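Local coordinates for outer membrane protein TP0453 (PDB 3K8G) that alters membrane permeability at acidic pH and might take part in ligand transport at the outer membrane of Treponema pallidum, at residues Y102-E106 with H107-S111; I112-P115 with H116-C119; R127-M130 with S131-L134. One frame throughout, in Å; residues are numbered along the deposited sequence.

Interaction 1: residues Y102-E106 with H107-S111; sequences YYESE and HTDVS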
ATOM      1  N   TYR A 102     -18.422   3.910 -13.505  1.00 27.51           N
ATOM      2  CA  TYR A 102     -17.046   3.395 -13.531  1.00 28.57           C
ATOM      3  C   TYR A 102     -16.298   4.189 -14.567  1.00 25.52           C
ATOM      4  O   TYR A 102     -16.827   4.404 -15.659  1.00 28.75           O
ATOM      5  CB  TYR A 102     -16.988   1.925 -14.019  1.00 29.38           C
ATOM      6  CG  TYR A 102     -17.666   0.887 -13.162  1.00 30.71           C
ATOM      7  CD1 TYR A 102     -18.505   1.245 -12.118  1.00 32.81           C
ATOM      8  CD2 TYR A 102     -17.502  -0.465 -13.438  1.00 35.33           C
ATOM      9  CE1 TYR A 102     -19.146   0.289 -11.353  1.00 35.19           C
ATOM     10  CE2 TYR A 102     -18.133  -1.434 -12.671  1.00 36.50           C
ATOM     11  CZ  TYR A 102     -18.950  -1.045 -11.637  1.00 33.19           C
ATOM     12  OH  TYR A 102     -19.585  -1.974 -10.876  1.00 35.18           O
ATOM     13  N   TYR A 103     -15.065   4.576 -14.257  1.00 21.56           N
ATOM     14  CA  TYR A 103     -14.159   5.167 -15.242  1.00 19.78           C
ATOM     15  C   TYR A 103     -13.003   4.208 -15.558  1.00 21.29           C
ATOM     16  O   TYR A 103     -12.366   3.633 -14.647  1.00 19.89           O
ATOM     17  CB  TYR A 103     -13.661   6.521 -14.744  1.00 20.04           C
ATOM     18  CG  TYR A 103     -14.799   7.475 -14.374  1.00 23.81           C
ATOM     19  CD1 TYR A 103     -15.404   8.274 -15.345  1.00 24.57           C
ATOM     20  CD2 TYR A 103     -15.273   7.558 -13.063  1.00 26.56           C
ATOM     21  CE1 TYR A 103     -16.444   9.147 -15.024  1.00 28.91           C
ATOM     22  CE2 TYR A 103     -16.317   8.434 -12.723  1.00 30.17           C
ATOM     23  CZ  TYR A 103     -16.888   9.224 -13.716  1.00 31.58           C
ATOM     24  OH  TYR A 103     -17.912  10.087 -13.411  1.00 35.37           O
ATOM     25  N   GLU A 104     -12.758   3.996 -16.847  1.00 19.09           N
ATOM     26  CA  GLU A 104     -11.740   3.043 -17.287  1.00 20.12           C
ATOM     27  C   GLU A 104     -10.736   3.705 -18.178  1.00 20.50           C
ATOM     28  O   GLU A 104     -11.100   4.545 -19.017  1.00 19.96           O
ATOM     29  CB  GLU A 104     -12.381   1.856 -18.043  1.00 20.68           C
ATOM     30  CG  GLU A 104     -13.466   1.112 -17.219  1.00 27.73           C
ATOM     31  CD  GLU A 104     -13.799  -0.284 -17.760  1.00 37.45           C
ATOM     32  OE1 GLU A 104     -13.966  -0.438 -18.993  1.00 44.43           O
ATOM     33  OE2 GLU A 104     -13.900  -1.219 -16.940  1.00 41.76           O
ATOM     34  N   SER A 105      -9.478   3.320 -18.010  1.00 19.00           N
ATOM     35  CA  SER A 105      -8.401   3.701 -18.926  1.00 21.57           C
ATOM     36  C   SER A 105      -7.519   2.474 -19.201  1.00 22.17           C
ATOM     37  O   SER A 105      -7.764   1.397 -18.646  1.00 22.38           O
ATOM     38  CB  SER A 105      -7.577   4.865 -18.350  1.00 20.83           C
ATOM     39  OG  SER A 105      -6.946   4.525 -17.109  1.00 22.59           O
ATOM     40  N   GLU A 106      -6.490   2.624 -20.029  1.00 21.64           N
ATOM     41  CA  GLU A 106      -5.593   1.497 -20.341  1.00 23.21           C
ATOM     42  C   GLU A 106      -5.179   0.651 -19.124  1.00 21.80           C
ATOM     43  O   GLU A 106      -5.271  -0.583 -19.147  1.00 21.86           O
ATOM     44  CB  GLU A 106      -4.316   1.988 -21.034  1.00 22.24           C
ATOM     45  CG  GLU A 106      -3.453   0.856 -21.592  1.00 30.00           C
ATOM     46  CD  GLU A 106      -4.117   0.100 -22.752  1.00 40.34           C
ATOM     47  OE1 GLU A 106      -5.167   0.557 -23.270  1.00 42.72           O
ATOM     48  OE2 GLU A 106      -3.577  -0.953 -23.156  1.00 44.98           O
ATOM     49  N   HIS A 107      -4.653   1.308 -18.103  1.00 21.63           N
ATOM     50  CA  HIS A 107      -4.143   0.572 -16.941  1.00 22.49           C
ATOM     51  C   HIS A 107      -4.867   0.851 -15.616  1.00 22.50           C
ATOM     52  O   HIS A 107      -4.570   0.199 -14.616  1.00 18.70           O
ATOM     53  CB  HIS A 107      -2.652   0.836 -16.771  1.00 21.93           C
ATOM     54  CG  HIS A 107      -1.813   0.229 -17.852  1.00 30.15           C
ATOM     55  ND1 HIS A 107      -1.750  -1.134 -18.069  1.00 32.99           N
ATOM     56  CD2 HIS A 107      -1.008   0.798 -18.780  1.00 29.08           C
ATOM     57  CE1 HIS A 107      -0.950  -1.375 -19.094  1.00 34.06           C
ATOM     58  NE2 HIS A 107      -0.481  -0.221 -19.538  1.00 34.00           N
ATOM     59  N   THR A 108      -5.770   1.835 -15.605  1.00 23.01           N
ATOM     60  CA  THR A 108      -6.414   2.283 -14.370  1.00 22.92           C
ATOM     61  C   THR A 108      -7.930   2.357 -14.465  1.00 22.23           C
ATOM     62  O   THR A 108      -8.471   2.936 -15.416  1.00 21.53           O
ATOM     63  CB  THR A 108      -5.848   3.640 -13.904  1.00 23.46           C
ATOM     64  OG1 THR A 108      -4.427   3.583 -13.928  1.00 26.19           O
ATOM     65  CG2 THR A 108      -6.282   3.953 -12.469  1.00 24.07           C
ATOM     66  N   ASP A 109      -8.612   1.721 -13.497  1.00 18.96           N
ATOM     67  CA  ASP A 109     -10.050   1.838 -13.332  1.00 15.76           C
ATOM     68  C   ASP A 109     -10.371   2.522 -12.004  1.00 17.29           C
ATOM     69  O   ASP A 109      -9.706   2.290 -10.999  1.00 15.08           O
ATOM     70  CB  ASP A 109     -10.688   0.458 -13.450  1.00 17.58           C
ATOM     71  CG  ASP A 109     -10.241  -0.262 -14.730  1.00 22.04           C
ATOM     72  OD1 ASP A 109     -10.197   0.413 -15.806  1.00 31.01           O
ATOM     73  OD2 ASP A 109      -9.856  -1.444 -14.664  1.00 18.30           O
ATOM     74  N   VAL A 110     -11.364   3.395 -12.014  1.00 15.36           N
ATOM     75  CA  VAL A 110     -11.677   4.193 -10.845  1.00 14.36           C
ATOM     76  C   VAL A 110     -13.174   4.258 -10.691  1.00 16.06           C
ATOM     77  O   VAL A 110     -13.918   4.451 -11.680  1.00 16.95           O
ATOM     78  CB  VAL A 110     -11.080   5.630 -10.894  1.00 16.11           C
ATOM     79  CG1 VAL A 110     -11.386   6.403  -9.584  1.00 14.04           C
ATOM     80  CG2 VAL A 110      -9.576   5.621 -11.181  1.00 13.59           C
ATOM     81  N   SER A 111     -13.606   4.145  -9.442  1.00 15.35           N
ATOM     82  CA  SER A 111     -14.984   4.385  -9.078  1.00 17.86           C
ATOM     83  C   SER A 111     -15.036   5.247  -7.853  1.00 18.75           C
ATOM     84  O   SER A 111     -14.156   5.158  -6.988  1.00 16.44           O
ATOM     85  CB  SER A 111     -15.680   3.054  -8.707  1.00 18.64           C
ATOM     86  OG  SER A 111     -17.064   3.322  -8.688  1.00 28.14           O
TER
HETATM   87  O   HOH W   1      -3.969   4.092 -18.033  1.00 31.82           O

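Interaction 2: residues I112-P115 with H116-C119; sequences IPAP and HFSC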
ATOM      1  N   ILE A 112     -16.077   6.072  -7.748  1.00 17.46           N
ATOM      2  CA  ILE A 112     -16.324   6.835  -6.530  1.00 19.25           C
ATOM      3  C   ILE A 112     -17.724   6.415  -6.084  1.00 21.55           C
ATOM      4  O   ILE A 112     -18.712   7.088  -6.390  1.00 21.48           O
ATOM      5  CB  ILE A 112     -16.264   8.384  -6.734  1.00 21.52           C
ATOM      6  CG1 ILE A 112     -15.020   8.822  -7.522  1.00 21.82           C
ATOM      7  CG2 ILE A 112     -16.354   9.113  -5.382  1.00 21.12           C
ATOM      8  CD1 ILE A 112     -13.733   8.611  -6.818  1.00 24.79           C
ATOM      9  N   PRO A 113     -17.824   5.282  -5.381  1.00 21.86           N
ATOM     10  CA  PRO A 113     -19.165   4.715  -5.191  1.00 24.09           C
ATOM     11  C   PRO A 113     -20.028   5.434  -4.152  1.00 26.35           C
ATOM     12  O   PRO A 113     -21.205   5.100  -4.020  1.00 28.33           O
ATOM     13  CB  PRO A 113     -18.898   3.256  -4.792  1.00 23.30           C
ATOM     14  CG  PRO A 113     -17.482   3.200  -4.369  1.00 22.77           C
ATOM     15  CD  PRO A 113     -16.757   4.432  -4.823  1.00 23.13           C
ATOM     16  N   ALA A 114     -19.448   6.405  -3.443  1.00 25.55           N
ATOM     17  CA  ALA A 114     -20.171   7.243  -2.477  1.00 25.09           C
ATOM     18  C   ALA A 114     -19.297   8.447  -2.192  1.00 24.35           C
ATOM     19  O   ALA A 114     -18.106   8.397  -2.438  1.00 21.88           O
ATOM     20  CB  ALA A 114     -20.510   6.476  -1.185  1.00 25.56           C
ATOM     21  N   PRO A 115     -19.882   9.551  -1.671  1.00 24.56           N
ATOM     22  CA  PRO A 115     -19.080  10.770  -1.658  1.00 23.01           C
ATOM     23  C   PRO A 115     -17.834  10.728  -0.752  1.00 22.44           C
ATOM     24  O   PRO A 115     -16.983  11.597  -0.862  1.00 21.91           O
ATOM     25  CB  PRO A 115     -20.093  11.855  -1.223  1.00 24.20           C
ATOM     26  CG  PRO A 115     -21.470  11.264  -1.610  1.00 23.47           C
ATOM     27  CD  PRO A 115     -21.269   9.798  -1.228  1.00 25.54           C
ATOM     28  N   HIS A 116     -17.726   9.726   0.118  1.00 19.70           N
ATOM     29  CA  HIS A 116     -16.563   9.604   0.987  1.00 21.48           C
ATOM     30  C   HIS A 116     -15.630   8.407   0.703  1.00 18.49           C
ATOM     31  O   HIS A 116     -14.702   8.164   1.485  1.00 17.47           O
ATOM     32  CB  HIS A 116     -16.980   9.680   2.473  1.00 22.74           C
ATOM     33  CG  HIS A 116     -17.672  10.965   2.819  1.00 30.83           C
ATOM     34  ND1 HIS A 116     -19.015  11.034   3.126  1.00 37.11           N
ATOM     35  CD2 HIS A 116     -17.219  12.243   2.828  1.00 32.97           C
ATOM     36  CE1 HIS A 116     -19.350  12.292   3.345  1.00 34.21           C
ATOM     37  NE2 HIS A 116     -18.280  13.046   3.168  1.00 34.81           N
ATOM     38  N   PHE A 117     -15.867   7.687  -0.399  1.00 17.51           N
ATOM     39  CA  PHE A 117     -15.059   6.478  -0.750  1.00 16.90           C
ATOM     40  C   PHE A 117     -14.628   6.540  -2.187  1.00 14.55           C
ATOM     41  O   PHE A 117     -15.428   6.921  -3.071  1.00 14.69           O
ATOM     42  CB  PHE A 117     -15.869   5.158  -0.700  1.00 18.18           C
ATOM     43  CG  PHE A 117     -16.547   4.875   0.602  1.00 23.09           C
ATOM     44  CD1 PHE A 117     -15.907   5.110   1.812  1.00 30.28           C
ATOM     45  CD2 PHE A 117     -17.804   4.283   0.607  1.00 26.06           C
ATOM     46  CE1 PHE A 117     -16.530   4.802   3.022  1.00 33.94           C
ATOM     47  CE2 PHE A 117     -18.437   3.967   1.809  1.00 33.65           C
ATOM     48  CZ  PHE A 117     -17.798   4.232   3.019  1.00 32.41           C
ATOM     49  N   SER A 118     -13.411   6.078  -2.443  1.00 11.67           N
ATOM     50  CA  SER A 118     -12.913   5.900  -3.812  1.00 11.72           C
ATOM     51  C   SER A 118     -12.288   4.498  -3.957  1.00 13.71           C
ATOM     52  O   SER A 118     -11.759   3.977  -2.992  1.00 11.72           O
ATOM     53  CB  SER A 118     -11.874   6.957  -4.165  1.00 11.17           C
ATOM     54  OG  SER A 118     -10.788   7.002  -3.232  1.00 14.56           O
ATOM     55  N   CYS A 119     -12.407   3.888  -5.139  1.00 12.61           N
ATOM     56  CA  CYS A 119     -11.779   2.584  -5.427  1.00 14.18           C
ATOM     57  C   CYS A 119     -10.998   2.699  -6.718  1.00 13.24           C
ATOM     58  O   CYS A 119     -11.519   3.200  -7.710  1.00 13.66           O
ATOM     59  CB  CYS A 119     -12.849   1.483  -5.588  1.00 13.53           C
ATOM     60  SG  CYS A 119     -13.858   1.232  -4.091  1.00 20.50           S
TER

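Interaction 3: residues R127-M130 with S131-L134; sequences RERM and SKML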
ATOM      1  N   ARG A 127      -6.001  -7.545 -14.243  1.00 12.38           N
ATOM      2  CA  ARG A 127      -6.504  -6.882 -13.024  1.00 11.54           C
ATOM      3  C   ARG A 127      -8.014  -7.116 -12.809  1.00 12.20           C
ATOM      4  O   ARG A 127      -8.790  -7.317 -13.757  1.00  9.89           O
ATOM      5  CB  ARG A 127      -6.226  -5.403 -13.066  1.00 10.74           C
ATOM      6  CG  ARG A 127      -7.072  -4.587 -14.053  1.00 11.56           C
ATOM      7  CD  ARG A 127      -6.486  -3.196 -14.094  1.00 13.17           C
ATOM      8  NE  ARG A 127      -7.252  -2.276 -14.960  1.00 12.78           N
ATOM      9  CZ  ARG A 127      -6.973  -2.010 -16.226  1.00 19.92           C
ATOM     10  NH1 ARG A 127      -5.916  -2.576 -16.815  1.00 22.06           N
ATOM     11  NH2 ARG A 127      -7.745  -1.141 -16.892  1.00 20.78           N
ATOM     12  N   GLU A 128      -8.414  -7.056 -11.548  1.00 10.52           N
ATOM     13  CA  GLU A 128      -9.782  -7.410 -11.164  1.00  9.85           C
ATOM     14  C   GLU A 128     -10.754  -6.448 -11.827  1.00 11.12           C
ATOM     15  O   GLU A 128     -10.454  -5.240 -11.995  1.00 10.45           O
ATOM     16  CB  GLU A 128      -9.916  -7.317  -9.633  1.00  9.40           C
ATOM     17  CG  GLU A 128     -11.314  -7.730  -9.118  1.00 10.62           C
ATOM     18  CD  GLU A 128     -11.354  -7.872  -7.627  1.00 11.34           C
ATOM     19  OE1 GLU A 128     -11.221  -6.814  -6.976  1.00 15.02           O
ATOM     20  OE2 GLU A 128     -11.512  -9.022  -7.135  1.00 13.88           O
ATOM     21  N   ARG A 129     -11.928  -6.960 -12.176  1.00  9.04           N
ATOM     22  CA  ARG A 129     -13.024  -6.097 -12.654  1.00  9.80           C
ATOM     23  C   ARG A 129     -13.558  -5.232 -11.505  1.00 11.79           C
ATOM     24  O   ARG A 129     -13.713  -5.715 -10.375  1.00 10.12           O
ATOM     25  CB  ARG A 129     -14.162  -6.973 -13.234  1.00 11.57           C
ATOM     26  CG  ARG A 129     -13.780  -7.772 -14.548  1.00  9.16           C
ATOM     27  CD  ARG A 129     -14.937  -8.741 -15.064  1.00 11.82           C
ATOM     28  NE  ARG A 129     -15.261  -9.746 -14.069  1.00  9.13           N
ATOM     29  CZ  ARG A 129     -16.246  -9.673 -13.165  1.00 10.99           C
ATOM     30  NH1 ARG A 129     -17.143  -8.698 -13.181  1.00  9.49           N
ATOM     31  NH2 ARG A 129     -16.340 -10.610 -12.248  1.00 10.14           N
ATOM     32  N   MET A 130     -13.809  -3.951 -11.798  1.00 11.83           N
ATOM     33  CA  MET A 130     -14.280  -2.994 -10.791  1.00 12.04           C
ATOM     34  C   MET A 130     -15.575  -3.501 -10.151  1.00 11.53           C
ATOM     35  O   MET A 130     -15.726  -3.435  -8.932  1.00  9.28           O
ATOM     36  CB  MET A 130     -14.451  -1.580 -11.410  1.00 13.45           C
ATOM     37  CG  MET A 130     -15.025  -0.503 -10.472  1.00 10.41           C
ATOM     38  SD  MET A 130     -13.920  -0.275  -9.080  1.00 13.77           S
ATOM     39  CE  MET A 130     -12.505   0.455  -9.925  1.00 15.40           C
ATOM     40  N   SER A 131     -16.514  -4.058 -10.934  1.00 12.54           N
ATOM     41  CA  SER A 131     -17.759  -4.517 -10.289  1.00 13.35           C
ATOM     42  C   SER A 131     -17.548  -5.643  -9.285  1.00 10.21           C
ATOM     43  O   SER A 131     -18.324  -5.783  -8.320  1.00 12.08           O
ATOM     44  CB  SER A 131     -18.884  -4.870 -11.303  1.00 15.45           C
ATOM     45  OG  SER A 131     -18.844  -6.217 -11.632  1.00 14.41           O
ATOM     46  N   LYS A 132     -16.482  -6.433  -9.465  1.00 12.42           N
ATOM     47  CA  LYS A 132     -16.153  -7.468  -8.489  1.00 11.16           C
ATOM     48  C   LYS A 132     -15.600  -6.861  -7.193  1.00 11.45           C
ATOM     49  O   LYS A 132     -15.979  -7.297  -6.086  1.00 10.78           O
ATOM     50  CB  LYS A 132     -15.206  -8.522  -9.078  1.00 10.79           C
ATOM     51  CG  LYS A 132     -14.900  -9.650  -8.131  1.00 14.07           C
ATOM     52  CD  LYS A 132     -14.176 -10.813  -8.855  1.00 20.48           C
ATOM     53  CE  LYS A 132     -14.016 -11.987  -7.882  1.00 24.32           C
ATOM     54  NZ  LYS A 132     -12.915 -12.859  -8.317  1.00 31.83           N
ATOM     55  N   MET A 133     -14.710  -5.875  -7.330  1.00 10.14           N
ATOM     56  CA  MET A 133     -14.246  -5.126  -6.141  1.00 10.77           C
ATOM     57  C   MET A 133     -15.393  -4.451  -5.411  1.00 10.81           C
ATOM     58  O   MET A 133     -15.503  -4.566  -4.174  1.00 11.13           O
ATOM     59  CB  MET A 133     -13.228  -4.086  -6.510  1.00  9.49           C
ATOM     60  CG  MET A 133     -12.708  -3.323  -5.290  1.00  8.92           C
ATOM     61  SD  MET A 133     -11.260  -2.360  -5.757  1.00 14.95           S
ATOM     62  CE  MET A 133     -10.931  -1.537  -4.133  1.00 10.96           C
ATOM     63  N   LEU A 134     -16.259  -3.774  -6.169  1.00 10.02           N
ATOM     64  CA  LEU A 134     -17.423  -3.100  -5.572  1.00 13.83           C
ATOM     65  C   LEU A 134     -18.385  -4.049  -4.869  1.00 13.19           C
ATOM     66  O   LEU A 134     -19.006  -3.661  -3.883  1.00 13.61           O
ATOM     67  CB  LEU A 134     -18.171  -2.219  -6.593  1.00 12.64           C
ATOM     68  CG  LEU A 134     -17.358  -1.033  -7.102  1.00 15.66           C
ATOM     69  CD1 LEU A 134     -18.153  -0.255  -8.149  1.00 17.03           C
ATOM     70  CD2 LEU A 134     -16.895  -0.097  -5.956  1.00 23.92           C
TER
HETATM   71  O   HOH W   2     -10.747 -11.213  -7.808  1.00 24.56           O

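Interaction 1: residues Y102-E106 with H107-S111
Tyr103 and Val110 face each other as an antiparallel hydrogen-bonded pair, and this is the tight end of the contact. Tyr103 N donates to Val110 O at 2.8 Å, and Val110 N returns a bond to Tyr103 O. With CG of Tyr103 anti to the carbonyl carbon (chi1 -54°), the ring brings its edge toward Val110 O; it also stacks with Phe85. One step on, Glu104 and Asp109 form a non-hydrogen-bonded pair. Asp109 OD1 sits 3.4 Å from Glu104 CB and 4.2 Å from Glu104 OE2; the like charges are probably tempered by Arg127, which makes a salt bridge with Asp109 OD2. Nearer the bend, Thr108 O is gripped twice by one residue: Ser105 N reaches it at 2.8 Å, somewhat bent, and Ser105 OG donates at 2.8 Å onto a lone pair of Thr108 O, in the carbonyl plane. A water lies 3.1 Å from Ser105 OG and accepts from His107 N, tying off the turn. Beyond it the contact loosens into the exposed Glu106 and His107, whose side chains run side by side. Glu106 CG lies over one face of the imidazole, 3.9 Å from its centroid, in a CH-pi contact, while His107 ND1 is hydrogen-bonded to Gly123 O. The whole is a beta hairpin of strands 101-104 and 108-114, part of the U-shaped beta-half-barrel.

Interaction 2: residues I112-P115 with H116-C119
Ala114 and Phe117 close a type I beta turn with Pro115 and His116 at its corners, the bend of the hairpin between strands 108-114 and 117-123. Phe117 N donates to Ala114 O at 3.1 Å; the N-H points straight at the oxygen but comes from above the carbonyl plane, 54° out of it, and misses the lone pairs. On the same side of the hairpin Ala114 CB lies 3.9 Å from Phe117 CD2, the ring atom turned toward it.

Past this pair, the contacts between Ile112-Pro113 and Phe117-Ser118 are of carbon against carbon or a carbonyl oxygen, and the next backbone bond joins Cys119 to Ser111. Phe117 O is approached by two apolar groups: Ile112 CG2 at 3.3 Å and Pro113 CD at 3.3 Å. A chi1 of -48° keeps CG1 of Ile112 beside the backbone N and leaves CG2 near Phe117 O. CD1, at the end of the other branch, meets Ser118 CB at 3.6 Å.

Further out, Phe117 meets the ring of Phe71 with the planes at about 45°, and backbone bonds pair Pro115 with Tyr76, His116 with Gly74 and Ser118 with Gly72, setting the hairpin end against strand 67-74 and the residues just after it. Ser118 OG is hydrogen-bonded to a pentanediol molecule, probably from the crystallisation liquor, and weakly to Tyr76. Helix 130-135 packs on Pro113 and Cys119 through Leu134, where Pro113 CG also lies 4.1 Å from Cys119 SG.

Interaction 3: residues R127-M130 with S131-L134
Arg129 stands at the N-cap of helix 130-135, and its carbonyl oxygen accepts from Met133 N at 3.2 Å and weakly from Lys132 N; Met130 O then takes a bond from Leu134 N at 2.8 Å. In Glu128 a chi1 of -178° swings CG away from the backbone N, and the extended side chain crosses the first turn at about a right angle to Lys132 and Met133. Its carboxylate straddles both: OE1 lies 3.4 Å from Met133 CB, and OE2 lies 3.6 Å from Lys132 CG. Glu128 OE2 and Lys132 NZ are 4.3 Å apart, too far for a salt bridge, and a water lies between them. The stronger partner of Glu128 is Arg136, in a salt bridge through OE1. Helix 130-135 is probably amphipathic, and the contact divides accordingly. Arg129 lies across Lys132 on the exposed side, with its NH2 4.0 Å from Lys132 CB. Buried Met130, bent at chi2 and chi3, passes aslant over Leu134, its CG 3.9 Å from Leu134 CD1 and its SD 4.0 Å from Leu134 CG. Both side chains reach Tyr102 and Ser111 on the strands that the helix covers.

How the interactions relate
The three contacts follow one another along the chain on the same side of its centre. Interactions 1 and 2 share strand 108-114, which is the second arm of the hairpin of interaction 1 and the first arm of that of interaction 2. Their centres are about 14 Å apart, and a probable hydrogen bond from Cys119 N to Ser111 O links them. Interaction 3 follows strand 117-123 and lays helix 130-135 on the meander, about 10 Å from interaction 1 and about 14 Å from interaction 2, centre to centre. Arg127 ties the start of this segment to the first hairpin, and Leu134 reaches the second. Together they build a part of the beta-half-barrel backed by a probably amphipathic helix.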